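Local coordinates for hydrogenase (NiFe) small subunit HydA (Allochromatium vinosum, PDB 3MYR), which probably serves as the electron-transfer subunit of a heterodimeric [NiFe] hydrogenase, carrying iron-sulfur clusters that take electrons from hydrogen oxidation to an acceptor, at residues S183-D186 with R190-F193; P246-S251 with G259-P264; T230-D235 with P240-H245; P168-D171 with R175-A178. All coordinates share one frame; numbering follows the deposited sequence.

How the contacts relate
Along the chain the order is contacts 4, 1, 3, 2. Contact 4 joins the loop after helix 151-164 to the start of helix 177-180. The other three lie in the C-terminal family region, which holds two of the three clusters. Contact 1 carries the histidine ligand of one [4Fe-4S] cluster. Contacts 2 and 3 touch the [3Fe-4S] cluster, and their centres are about 15 Å apart. They also meet through Tyr-262 and His-245. Contact 1 touches contact 3 where Arg-190 packs on Val-241. The centre of contact 4 is about 24 Å from that of contact 2, yet Arg-175 packs against Ser-251. Contacts 1 to 3 line two clusters that probably carry electrons; contact 4 holds no cluster ligand.

Contact 1 (S183-D186 with R190-F193); sequences SIHD and RRPF. With SF4 (iron/sulfur cluster), chain J.
The guanidinium of Arg-191 lies flat on the imidazole of His-185. The two planes are only 4° apart and their centres 4.0 Å. Arg-191 CD sits over the same ring, 3.6 Å from its centroid, as a CH-pi contact. The bend at chi2 (68°) folds the arginine chain back across the ring. Its NH2 then makes two bonds near the guanidinium plane. Arg-191 NH2 bonds His-185 O at 3.0 Å, from above the carbonyl plane. Arg-191 NH2 also makes a salt bridge to Asp-186 OD1 at 2.9 Å, on its anti lone pair. A water that donates to Asp-186 OD1 and accepts from Arg-191 NH1 closes a second link. Arg-191 NE is held by a salt bridge to Asp-195. With an alanine here the imidazole would probably lose the flat group stacked on it, and Asp-186 its charge partner. His-185 CG stands anti to the backbone N (chi1 180°), and His-185 ND1 binds iron FE4 of the cluster at 2.0 Å. Cys-188, Cys-213 and Cys-219 complete the ligands. This three-cysteine, one-histidine site is characteristic of the distal [4Fe-4S] cluster of [NiFe] hydrogenase small subunits.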
loop_
_atom_site.group_PDB
_atom_site.type_symbol
_atom_site.label_atom_id
_atom_site.label_comp_id
_atom_site.label_asym_id
_atom_site.label_seq_id
_atom_site.Cartn_x
_atom_site.Cartn_y
_atom_site.Cartn_z
ATOM N N SER A 183 -28.124 -3.041 -9.368
ATOM C CA SER A 183 -27.669 -3.333 -8.031
ATOM C C SER A 183 -26.968 -4.667 -8.074
ATOM O O SER A 183 -27.262 -5.528 -8.923
ATOM C CB SER A 183 -28.845 -3.411 -7.020
ATOM O OG SER A 183 -29.622 -4.571 -7.266
ATOM N N ILE A 184 -26.078 -4.868 -7.121
ATOM C CA ILE A 184 -25.462 -6.181 -6.888
ATOM C C ILE A 184 -26.556 -7.276 -6.727
ATOM O O ILE A 184 -26.500 -8.377 -7.361
ATOM C CB ILE A 184 -24.602 -6.132 -5.605
ATOM C CG1 ILE A 184 -23.388 -5.134 -5.715
ATOM C CG2 ILE A 184 -24.108 -7.535 -5.143
ATOM C CD1 ILE A 184 -22.321 -5.542 -6.754
ATOM N N HIS A 185 -27.515 -6.990 -5.852
ATOM C CA HIS A 185 -28.524 -7.960 -5.511
ATOM C C HIS A 185 -29.414 -8.308 -6.739
ATOM O O HIS A 185 -29.908 -9.412 -6.844
ATOM C CB HIS A 185 -29.259 -7.366 -4.309
ATOM C CG HIS A 185 -30.370 -8.184 -3.765
ATOM N ND1 HIS A 185 -30.155 -9.324 -2.972
ATOM C CD2 HIS A 185 -31.723 -7.962 -3.794
ATOM C CE1 HIS A 185 -31.337 -9.748 -2.551
ATOM N NE2 HIS A 185 -32.287 -8.896 -2.960
ATOM N N ASP A 186 -29.550 -7.413 -7.740
ATOM C CA ASP A 186 -30.359 -7.786 -8.904
ATOM C C ASP A 186 -29.555 -8.589 -9.930
ATOM O O ASP A 186 -30.096 -8.933 -10.960
ATOM C CB ASP A 186 -30.931 -6.540 -9.613
ATOM C CG ASP A 186 -32.196 -6.005 -8.903
ATOM O OD1 ASP A 186 -32.796 -6.696 -8.024
ATOM O OD2 ASP A 186 -32.548 -4.853 -9.148
ATOM N N ARG A 190 -26.397 -15.606 -5.953
ATOM C CA ARG A 190 -27.047 -16.188 -4.761
ATOM C C ARG A 190 -28.474 -15.696 -4.641
ATOM O O ARG A 190 -29.245 -16.147 -3.773
ATOM C CB ARG A 190 -26.267 -15.866 -3.479
ATOM C CG ARG A 190 -24.747 -16.291 -3.589
ATOM C CD ARG A 190 -24.100 -16.299 -2.230
ATOM N NE ARG A 190 -22.709 -16.702 -2.304
ATOM C CZ ARG A 190 -21.987 -17.194 -1.304
ATOM N NH1 ARG A 190 -22.576 -17.592 -0.177
ATOM N NH2 ARG A 190 -20.686 -17.454 -1.514
ATOM N N ARG A 191 -28.855 -14.818 -5.543
ATOM C CA ARG A 191 -30.187 -14.184 -5.445
ATOM C C ARG A 191 -31.324 -15.197 -5.524
ATOM O O ARG A 191 -32.291 -15.084 -4.741
ATOM C CB ARG A 191 -30.377 -13.073 -6.515
ATOM C CG ARG A 191 -31.871 -12.507 -6.542
ATOM C CD ARG A 191 -32.159 -11.713 -5.202
ATOM N NE ARG A 191 -33.512 -11.098 -5.293
ATOM C CZ ARG A 191 -33.811 -9.974 -5.993
ATOM N NH1 ARG A 191 -35.067 -9.498 -6.036
ATOM N NH2 ARG A 191 -32.871 -9.296 -6.639
ATOM N N PRO A 192 -31.232 -16.219 -6.434
ATOM C CA PRO A 192 -32.393 -17.124 -6.381
ATOM C C PRO A 192 -32.467 -17.917 -5.079
ATOM O O PRO A 192 -33.562 -18.348 -4.685
ATOM C CB PRO A 192 -32.168 -18.080 -7.528
ATOM C CG PRO A 192 -31.399 -17.165 -8.565
ATOM C CD PRO A 192 -30.428 -16.415 -7.663
ATOM N N PHE A 193 -31.325 -18.059 -4.404
ATOM C CA PHE A 193 -31.287 -18.662 -3.058
ATOM C C PHE A 193 -31.918 -17.792 -1.957
ATOM O O PHE A 193 -32.732 -18.276 -1.113
ATOM C CB PHE A 193 -29.856 -19.102 -2.762
ATOM C CG PHE A 193 -29.483 -20.278 -3.570
ATOM C CD1 PHE A 193 -29.281 -20.158 -4.940
ATOM C CD2 PHE A 193 -29.462 -21.508 -3.030
ATOM C CE1 PHE A 193 -28.982 -21.290 -5.721
ATOM C CE2 PHE A 193 -29.132 -22.643 -3.803
ATOM C CZ PHE A 193 -28.955 -22.549 -5.138
HETATM FE FE1 SF4 J . -26.400 -11.877 -3.212
HETATM FE FE2 SF4 J . -27.875 -12.475 -0.925
HETATM FE FE3 SF4 J . -26.140 -10.359 -0.963
HETATM FE FE4 SF4 J . -28.469 -10.275 -2.390
HETATM S S1 SF4 J . -28.228 -10.376 -0.133
HETATM S S2 SF4 J . -26.451 -9.553 -3.081
HETATM S S3 SF4 J . -28.606 -12.462 -3.100
HETATM S S4 SF4 J . -25.600 -12.588 -1.179
HETATM O O HOH W 1 -35.400 -7.066 -7.577
#

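Contact 2 (P246-S251 with G259-P264); sequences PCLGCS and GGFYEP. With F3S (Fe3-s4 cluster), chain K.
Pro-246 opens the first segment against Tyr-262. Pro-246 CG lies 4.2 Å from Tyr-262 CE1, a loose apolar touch. The phenol OH is bonded beyond this pair, to His-245 and to Trp-54 of the large subunit. Cys-247 follows and turns the other way. Cys-247 SG, anti to the backbone N (chi1 175°), binds iron FE1 of the [3Fe-4S] cluster at 2.3 Å. Cys-247 SG also accepts a hydrogen bond from Gly-249 N at 3.3 Å. On its other side, Cys-247 O is joined to Phe-261 O through one water, which lies within hydrogen-bonding distance of both.

Leu-248 carries most of the contact. Leu-248 CD2 stands over one face of the Phe-261 ring, 3.9 Å from the centroid and 18° off the normal. This is a CH-pi contact, displaced toward the rim of the ring near CG. Leu-248 O also comes within 3.5 Å of Phe-261 CE2. The leucine backbone N faces cluster sulfur S1. Gly-249 has a positive phi (83°), at which a side chain would collide with the preceding carbonyl. Cys-250 then binds a second iron through SG.

Asp-52 of the large subunit takes the N-H of Phe-261, which places the type I beta turn from Gly-260 to Glu-263 at the subunit interface. The chemistry is thus divided. Sulfur and N-H groups face the cluster, while apolar groups behind them pack on Phe-261 and Tyr-262, and a water links the two backbones.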
loop_
_atom_site.group_PDB
_atom_site.type_symbol
_atom_site.label_atom_id
_atom_site.label_comp_id
_atom_site.label_asym_id
_atom_site.label_seq_id
_atom_site.Cartn_x
_atom_site.Cartn_y
_atom_site.Cartn_z
ATOM N N PRO A 246 -20.068 -11.073 2.765
ATOM C CA PRO A 246 -21.118 -10.075 2.368
ATOM C C PRO A 246 -20.561 -8.833 1.710
ATOM O O PRO A 246 -19.476 -8.359 2.087
ATOM C CB PRO A 246 -21.803 -9.696 3.668
ATOM C CG PRO A 246 -20.951 -10.360 4.826
ATOM C CD PRO A 246 -20.178 -11.508 4.177
ATOM N N CYS A 247 -21.294 -8.297 0.729
ATOM C CA CYS A 247 -20.967 -6.989 0.159
ATOM C C CYS A 247 -21.046 -5.968 1.346
ATOM O O CYS A 247 -22.026 -5.940 2.102
ATOM C CB CYS A 247 -22.049 -6.688 -0.857
ATOM S SG CYS A 247 -21.929 -4.995 -1.604
ATOM N N LEU A 248 -20.058 -5.091 1.450
ATOM C CA LEU A 248 -20.028 -4.018 2.447
ATOM C C LEU A 248 -20.798 -2.783 1.997
ATOM O O LEU A 248 -20.926 -1.827 2.810
ATOM C CB LEU A 248 -18.545 -3.548 2.646
ATOM C CG LEU A 248 -17.524 -4.670 3.018
ATOM C CD1 LEU A 248 -16.066 -4.138 2.978
ATOM C CD2 LEU A 248 -17.840 -5.284 4.334
ATOM N N GLY A 249 -21.233 -2.746 0.719
ATOM C CA GLY A 249 -21.821 -1.492 0.182
ATOM C C GLY A 249 -20.797 -0.481 -0.297
ATOM O O GLY A 249 -21.090 0.724 -0.292
ATOM N N CYS A 250 -19.616 -0.920 -0.779
ATOM C CA CYS A 250 -18.476 0.019 -0.751
ATOM C C CYS A 250 -18.505 1.096 -1.870
ATOM O O CYS A 250 -17.728 2.053 -1.814
ATOM C CB CYS A 250 -17.117 -0.666 -0.707
ATOM S SG CYS A 250 -16.665 -1.322 -2.371
ATOM N N SER A 251 -19.463 1.019 -2.799
ATOM C CA SER A 251 -19.615 2.074 -3.825
ATOM C C SER A 251 -20.746 3.051 -3.506
ATOM O O SER A 251 -21.062 3.903 -4.330
ATOM C CB SER A 251 -19.924 1.399 -5.177
ATOM O OG SER A 251 -21.086 0.564 -5.033
ATOM N N GLY A 259 -24.652 1.372 9.835
ATOM C CA GLY A 259 -24.964 0.345 10.852
ATOM C C GLY A 259 -23.856 -0.716 10.770
ATOM O O GLY A 259 -22.946 -0.566 10.022
ATOM N N GLY A 260 -23.857 -1.804 11.484
ATOM C CA GLY A 260 -22.658 -2.699 11.242
ATOM C C GLY A 260 -22.634 -3.462 9.911
ATOM O O GLY A 260 -23.665 -3.788 9.322
ATOM N N PHE A 261 -21.446 -3.768 9.421
ATOM C CA PHE A 261 -21.346 -4.560 8.253
ATOM C C PHE A 261 -21.996 -5.911 8.433
ATOM O O PHE A 261 -22.423 -6.505 7.433
ATOM C CB PHE A 261 -19.878 -4.758 7.862
ATOM C CG PHE A 261 -19.223 -3.516 7.341
ATOM C CD1 PHE A 261 -17.970 -3.130 7.786
ATOM C CD2 PHE A 261 -19.899 -2.711 6.424
ATOM C CE1 PHE A 261 -17.351 -1.950 7.304
ATOM C CE2 PHE A 261 -19.304 -1.551 5.873
ATOM C CZ PHE A 261 -18.015 -1.176 6.284
ATOM N N TYR A 262 -22.014 -6.460 9.663
ATOM C CA TYR A 262 -22.540 -7.810 9.786
ATOM C C TYR A 262 -23.991 -7.851 10.266
ATOM O O TYR A 262 -24.438 -8.884 10.672
ATOM C CB TYR A 262 -21.635 -8.660 10.675
ATOM C CG TYR A 262 -20.248 -8.773 10.057
ATOM C CD1 TYR A 262 -20.026 -9.624 8.978
ATOM C CD2 TYR A 262 -19.161 -8.006 10.544
ATOM C CE1 TYR A 262 -18.763 -9.698 8.355
ATOM C CE2 TYR A 262 -17.867 -8.070 9.905
ATOM C CZ TYR A 262 -17.692 -8.913 8.840
ATOM O OH TYR A 262 -16.449 -9.100 8.308
ATOM N N GLU A 263 -24.679 -6.711 10.238
ATOM C CA GLU A 263 -26.093 -6.656 10.637
ATOM C C GLU A 263 -26.944 -6.464 9.398
ATOM O O GLU A 263 -26.693 -5.527 8.660
ATOM C CB GLU A 263 -26.396 -5.412 11.503
ATOM C CG GLU A 263 -25.448 -5.119 12.636
ATOM C CD GLU A 263 -25.668 -6.038 13.812
ATOM O OE1 GLU A 263 -26.481 -6.993 13.671
ATOM O OE2 GLU A 263 -25.032 -5.806 14.868
ATOM N N PRO A 264 -28.013 -7.247 9.253
ATOM C CA PRO A 264 -28.994 -7.034 8.184
ATOM C C PRO A 264 -29.640 -5.673 8.362
ATOM O O PRO A 264 -29.639 -5.130 9.467
ATOM C CB PRO A 264 -30.036 -8.134 8.415
ATOM C CG PRO A 264 -29.308 -9.166 9.229
ATOM C CD PRO A 264 -28.270 -8.452 10.058
HETATM FE FE1 F3S K . -19.837 -4.899 -2.576
HETATM FE FE3 F3S K . -17.715 -3.295 -2.941
HETATM FE FE4 F3S K . -18.424 -4.880 -4.883
HETATM S S1 F3S K . -18.230 -4.394 -1.038
HETATM S S2 F3S K . -19.346 -6.610 -3.938
HETATM S S3 F3S K . -19.678 -3.203 -4.066
HETATM S S4 F3S K . -16.378 -4.404 -4.322
HETATM O O HOH W 2 -21.869 -5.417 4.953
#

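Contact 3 (T230-D235 with P240-H245); sequences TMKWND and PVEAGH. With F3S (Fe3-s4 cluster), chain K.
The indole of Trp-233 meets Pro-240 CD and cluster sulfur S4 obliquely. Trp-233 CD1 is 4.0 Å from Pro-240 CD, and the two side chains run roughly perpendicular. Trp-233 NE1 lies 3.6 Å from S4 of the [3Fe-4S] cluster. Pro-240 CG lies 3.8 Å from sulfur S2. Indole and pyrrolidine thus line adjoining parts of the cluster pocket. Pro-151 of helix 151-164 and Lys-211 of the large subunit also pack on the tryptophan.

A separate polar link joins the two segments. Lys-232 is extended beyond CG and reaches across to Glu-242, whose chain is extended too. These side chains cross at about a right angle. Lys-232 NZ meets Glu-242 OE2 at 2.8 Å in a salt bridge, on the syn side and 17° from the carboxylate plane. The other oxygen, OE1, pairs with Arg-238 of the large subunit. One carboxylate therefore bridges two basic groups on different chains, which would favour its ionised form. The contact combines two kinds of chemistry. The indole, NE1 nearest, and the proline ring pack against the cluster sulfurs, and a salt bridge joins the segments, which Glu-242 extends to the large subunit.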
loop_
_atom_site.group_PDB
_atom_site.type_symbol
_atom_site.label_atom_id
_atom_site.label_comp_id
_atom_site.label_asym_id
_atom_site.label_seq_id
_atom_site.Cartn_x
_atom_site.Cartn_y
_atom_site.Cartn_z
ATOM N N THR A 230 -21.492 -9.024 -12.113
ATOM C CA THR A 230 -21.442 -9.358 -13.544
ATOM C C THR A 230 -20.042 -9.325 -14.153
ATOM O O THR A 230 -19.675 -10.251 -14.852
ATOM C CB THR A 230 -22.353 -8.413 -14.332
ATOM O OG1 THR A 230 -22.025 -7.038 -14.021
ATOM C CG2 THR A 230 -23.869 -8.656 -13.851
ATOM N N MET A 231 -19.309 -8.221 -13.998
ATOM C CA MET A 231 -17.960 -8.127 -14.541
ATOM C C MET A 231 -17.006 -8.912 -13.635
ATOM O O MET A 231 -16.053 -9.529 -14.104
ATOM C CB MET A 231 -17.526 -6.630 -14.579
ATOM C CG MET A 231 -16.119 -6.475 -15.127
ATOM S SD MET A 231 -15.620 -4.741 -15.064
ATOM C CE MET A 231 -16.919 -3.959 -16.157
ATOM N N LYS A 232 -17.247 -8.880 -12.310
ATOM C CA LYS A 232 -16.298 -9.492 -11.324
ATOM C C LYS A 232 -14.964 -8.766 -11.303
ATOM O O LYS A 232 -14.807 -7.792 -12.052
ATOM C CB LYS A 232 -16.066 -10.983 -11.602
ATOM C CG LYS A 232 -17.377 -11.786 -11.603
ATOM C CD LYS A 232 -17.009 -13.262 -11.457
ATOM C CE LYS A 232 -18.315 -14.107 -11.592
ATOM N NZ LYS A 232 -18.001 -15.608 -11.530
ATOM N N TRP A 233 -14.033 -9.213 -10.426
ATOM C CA TRP A 233 -12.807 -8.522 -10.159
ATOM C C TRP A 233 -11.590 -9.191 -10.730
ATOM O O TRP A 233 -11.514 -10.409 -10.739
ATOM C CB TRP A 233 -12.585 -8.485 -8.650
ATOM C CG TRP A 233 -13.293 -7.333 -8.059
ATOM C CD1 TRP A 233 -14.678 -7.217 -7.735
ATOM C CD2 TRP A 233 -12.669 -6.113 -7.717
ATOM N NE1 TRP A 233 -14.893 -5.930 -7.172
ATOM C CE2 TRP A 233 -13.656 -5.286 -7.087
ATOM C CE3 TRP A 233 -11.296 -5.694 -7.700
ATOM C CZ2 TRP A 233 -13.351 -3.975 -6.644
ATOM C CZ3 TRP A 233 -10.987 -4.371 -7.201
ATOM C CH2 TRP A 233 -12.017 -3.549 -6.663
ATOM N N ASN A 234 -10.593 -8.406 -11.130
ATOM C CA ASN A 234 -9.258 -8.956 -11.487
ATOM C C ASN A 234 -9.310 -9.875 -12.674
ATOM O O ASN A 234 -8.903 -11.053 -12.622
ATOM C CB ASN A 234 -8.601 -9.639 -10.264
ATOM C CG ASN A 234 -8.441 -8.643 -9.066
ATOM O OD1 ASN A 234 -9.187 -8.695 -8.069
ATOM N ND2 ASN A 234 -7.473 -7.711 -9.179
ATOM N N ASP A 235 -9.793 -9.312 -13.765
ATOM C CA ASP A 235 -9.979 -10.033 -14.999
ATOM C C ASP A 235 -10.952 -11.208 -14.844
ATOM O O ASP A 235 -10.631 -12.308 -15.260
ATOM C CB ASP A 235 -8.622 -10.495 -15.535
ATOM C CG ASP A 235 -8.663 -10.729 -17.051
ATOM O OD1 ASP A 235 -9.685 -10.335 -17.647
ATOM O OD2 ASP A 235 -7.766 -11.368 -17.600
ATOM N N PRO A 240 -16.487 -10.252 -4.166
ATOM C CA PRO A 240 -16.567 -10.473 -2.712
ATOM C C PRO A 240 -17.574 -11.536 -2.280
ATOM O O PRO A 240 -17.225 -12.428 -1.508
ATOM C CB PRO A 240 -17.020 -9.117 -2.205
ATOM C CG PRO A 240 -16.051 -8.184 -3.059
ATOM C CD PRO A 240 -16.294 -8.825 -4.477
ATOM N N VAL A 241 -18.770 -11.527 -2.844
ATOM C CA VAL A 241 -19.775 -12.501 -2.434
ATOM C C VAL A 241 -19.416 -13.900 -2.968
ATOM O O VAL A 241 -19.551 -14.913 -2.279
ATOM C CB VAL A 241 -21.182 -12.045 -2.963
ATOM C CG1 VAL A 241 -22.216 -13.250 -2.891
ATOM C CG2 VAL A 241 -21.688 -10.812 -2.132
ATOM N N GLU A 242 -18.806 -13.967 -4.149
ATOM C CA GLU A 242 -18.403 -15.288 -4.624
ATOM C C GLU A 242 -17.324 -15.921 -3.726
ATOM O O GLU A 242 -17.336 -17.114 -3.460
ATOM C CB GLU A 242 -17.894 -15.206 -6.069
ATOM C CG GLU A 242 -17.375 -16.547 -6.523
ATOM C CD GLU A 242 -16.910 -16.565 -8.011
ATOM O OE1 GLU A 242 -16.080 -17.415 -8.354
ATOM O OE2 GLU A 242 -17.391 -15.786 -8.846
ATOM N N ALA A 243 -16.414 -15.118 -3.216
ATOM C CA ALA A 243 -15.431 -15.601 -2.258
ATOM C C ALA A 243 -15.905 -15.757 -0.804
ATOM O O ALA A 243 -15.074 -16.034 0.050
ATOM C CB ALA A 243 -14.133 -14.679 -2.288
ATOM N N GLY A 244 -17.180 -15.468 -0.521
ATOM C CA GLY A 244 -17.811 -15.872 0.732
ATOM C C GLY A 244 -18.011 -14.730 1.733
ATOM O O GLY A 244 -18.372 -14.978 2.840
ATOM N N HIS A 245 -17.818 -13.465 1.337
ATOM C CA HIS A 245 -18.041 -12.382 2.282
ATOM C C HIS A 245 -19.222 -11.536 1.823
ATOM O O HIS A 245 -19.300 -11.188 0.642
ATOM C CB HIS A 245 -16.739 -11.477 2.430
ATOM C CG HIS A 245 -16.791 -10.587 3.634
ATOM N ND1 HIS A 245 -17.540 -9.430 3.671
ATOM C CD2 HIS A 245 -16.309 -10.763 4.892
ATOM C CE1 HIS A 245 -17.465 -8.901 4.879
ATOM N NE2 HIS A 245 -16.726 -9.688 5.639
HETATM FE FE1 F3S K . -19.837 -4.899 -2.576
HETATM FE FE3 F3S K . -17.715 -3.295 -2.941
HETATM FE FE4 F3S K . -18.424 -4.880 -4.883
HETATM S S1 F3S K . -18.230 -4.394 -1.038
HETATM S S2 F3S K . -19.346 -6.610 -3.938
HETATM S S3 F3S K . -19.678 -3.203 -4.066
HETATM S S4 F3S K . -16.378 -4.404 -4.322
#

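Contact 4 (P168-D171 with R175-A178); sequences PELD and RPLA
Asp-171 CG sits between its backbone N and carbonyl carbon (chi1 76°), which turns the carboxylate back onto Arg-175. The arginine chain bends at chi3 (-66°) and brings its guanidinium edge to the acid. Arg-175 NE meets Asp-171 OD2 at 2.7 Å on the syn lone pair, close to the guanidinium plane. Arg-175 NH2 adds a weak bond to the same oxygen. The two planes are 55° apart. The other oxygen, Asp-171 OD1, takes the backbone N of Arg-175 at 3.0 Å, from above the carboxylate plane. A lysine in place of Asp-171 would probably leave both the guanidinium and the backbone N-H of Arg-175 without their acceptor here.

The backbones join as well. Asp-171 N bonds Arg-175 O at 2.8 Å, and Leu-177 N bonds Glu-169 O at 2.9 Å. These two bonds, on either side of Leu-170 and Pro-176, make a single beta bridge. Leu-177 CD2 packs 3.5 Å from Asp-171 CB. Arg-175 NH1 pairs with Glu-252. Pro-176 is the N-cap residue of helix 177-180. Pro-168, Leu-170 and Pro-176 rest on Ile-142 of strand 141-144, and Pro-168 and Pro-176 also touch helix 151-164.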
loop_
_atom_site.group_PDB
_atom_site.type_symbol
_atom_site.label_atom_id
_atom_site.label_comp_id
_atom_site.label_asym_id
_atom_site.label_seq_id
_atom_site.Cartn_x
_atom_site.Cartn_y
_atom_site.Cartn_z
ATOM N N PRO A 168 -19.779 9.073 -20.480
ATOM C CA PRO A 168 -20.845 8.094 -20.377
ATOM C C PRO A 168 -22.165 8.673 -19.873
ATOM O O PRO A 168 -22.174 9.674 -19.147
ATOM C CB PRO A 168 -20.319 7.068 -19.340
ATOM C CG PRO A 168 -18.838 7.293 -19.256
ATOM C CD PRO A 168 -18.612 8.760 -19.645
ATOM N N GLU A 169 -23.269 8.005 -20.183
ATOM C CA GLU A 169 -24.532 8.322 -19.515
ATOM C C GLU A 169 -24.421 7.996 -18.017
ATOM O O GLU A 169 -23.950 6.917 -17.676
ATOM C CB GLU A 169 -25.678 7.533 -20.145
ATOM C CG GLU A 169 -25.841 7.820 -21.641
ATOM C CD GLU A 169 -26.314 9.271 -21.881
ATOM O OE1 GLU A 169 -27.398 9.611 -21.374
ATOM O OE2 GLU A 169 -25.588 10.083 -22.503
ATOM N N LEU A 170 -24.939 8.898 -17.171
ATOM C CA LEU A 170 -24.768 8.838 -15.743
ATOM C C LEU A 170 -26.109 8.612 -15.046
ATOM O O LEU A 170 -27.119 9.067 -15.524
ATOM C CB LEU A 170 -24.150 10.151 -15.253
ATOM C CG LEU A 170 -22.863 10.589 -15.958
ATOM C CD1 LEU A 170 -22.281 11.958 -15.378
ATOM C CD2 LEU A 170 -21.804 9.440 -15.719
ATOM N N ASP A 171 -26.101 7.969 -13.889
ATOM C CA ASP A 171 -27.271 7.940 -13.028
ATOM C C ASP A 171 -27.398 9.238 -12.174
ATOM O O ASP A 171 -26.643 10.229 -12.342
ATOM C CB ASP A 171 -27.250 6.660 -12.157
ATOM C CG ASP A 171 -26.261 6.742 -10.990
ATOM O OD1 ASP A 171 -25.636 7.817 -10.814
ATOM O OD2 ASP A 171 -25.983 5.696 -10.332
ATOM N N ARG A 175 -22.837 8.519 -11.629
ATOM C CA ARG A 175 -22.155 7.218 -11.882
ATOM C C ARG A 175 -22.514 6.639 -13.255
ATOM O O ARG A 175 -23.680 6.576 -13.635
ATOM C CB ARG A 175 -22.542 6.221 -10.792
ATOM C CG ARG A 175 -22.242 6.719 -9.335
ATOM C CD ARG A 175 -22.628 5.593 -8.327
ATOM N NE ARG A 175 -24.092 5.384 -8.364
ATOM C CZ ARG A 175 -24.799 4.810 -7.376
ATOM N NH1 ARG A 175 -24.206 4.362 -6.293
ATOM N NH2 ARG A 175 -26.099 4.727 -7.435
ATOM N N PRO A 176 -21.504 6.255 -14.026
ATOM C CA PRO A 176 -21.755 5.634 -15.348
ATOM C C PRO A 176 -22.707 4.437 -15.282
ATOM O O PRO A 176 -22.434 3.441 -14.583
ATOM C CB PRO A 176 -20.371 5.167 -15.763
ATOM C CG PRO A 176 -19.464 6.203 -15.210
ATOM C CD PRO A 176 -20.061 6.392 -13.766
ATOM N N LEU A 177 -23.772 4.509 -16.081
ATOM C CA LEU A 177 -24.770 3.423 -16.094
ATOM C C LEU A 177 -24.207 2.089 -16.482
ATOM O O LEU A 177 -24.751 1.038 -16.076
ATOM C CB LEU A 177 -25.965 3.779 -17.011
ATOM C CG LEU A 177 -26.766 4.992 -16.452
ATOM C CD1 LEU A 177 -27.797 5.486 -17.491
ATOM C CD2 LEU A 177 -27.474 4.723 -15.076
ATOM N N ALA A 178 -23.162 2.075 -17.292
ATOM C CA ALA A 178 -22.682 0.761 -17.788
ATOM C C ALA A 178 -22.157 -0.063 -16.615
ATOM O O ALA A 178 -22.059 -1.307 -16.704
ATOM C CB ALA A 178 -21.534 0.917 -18.866
#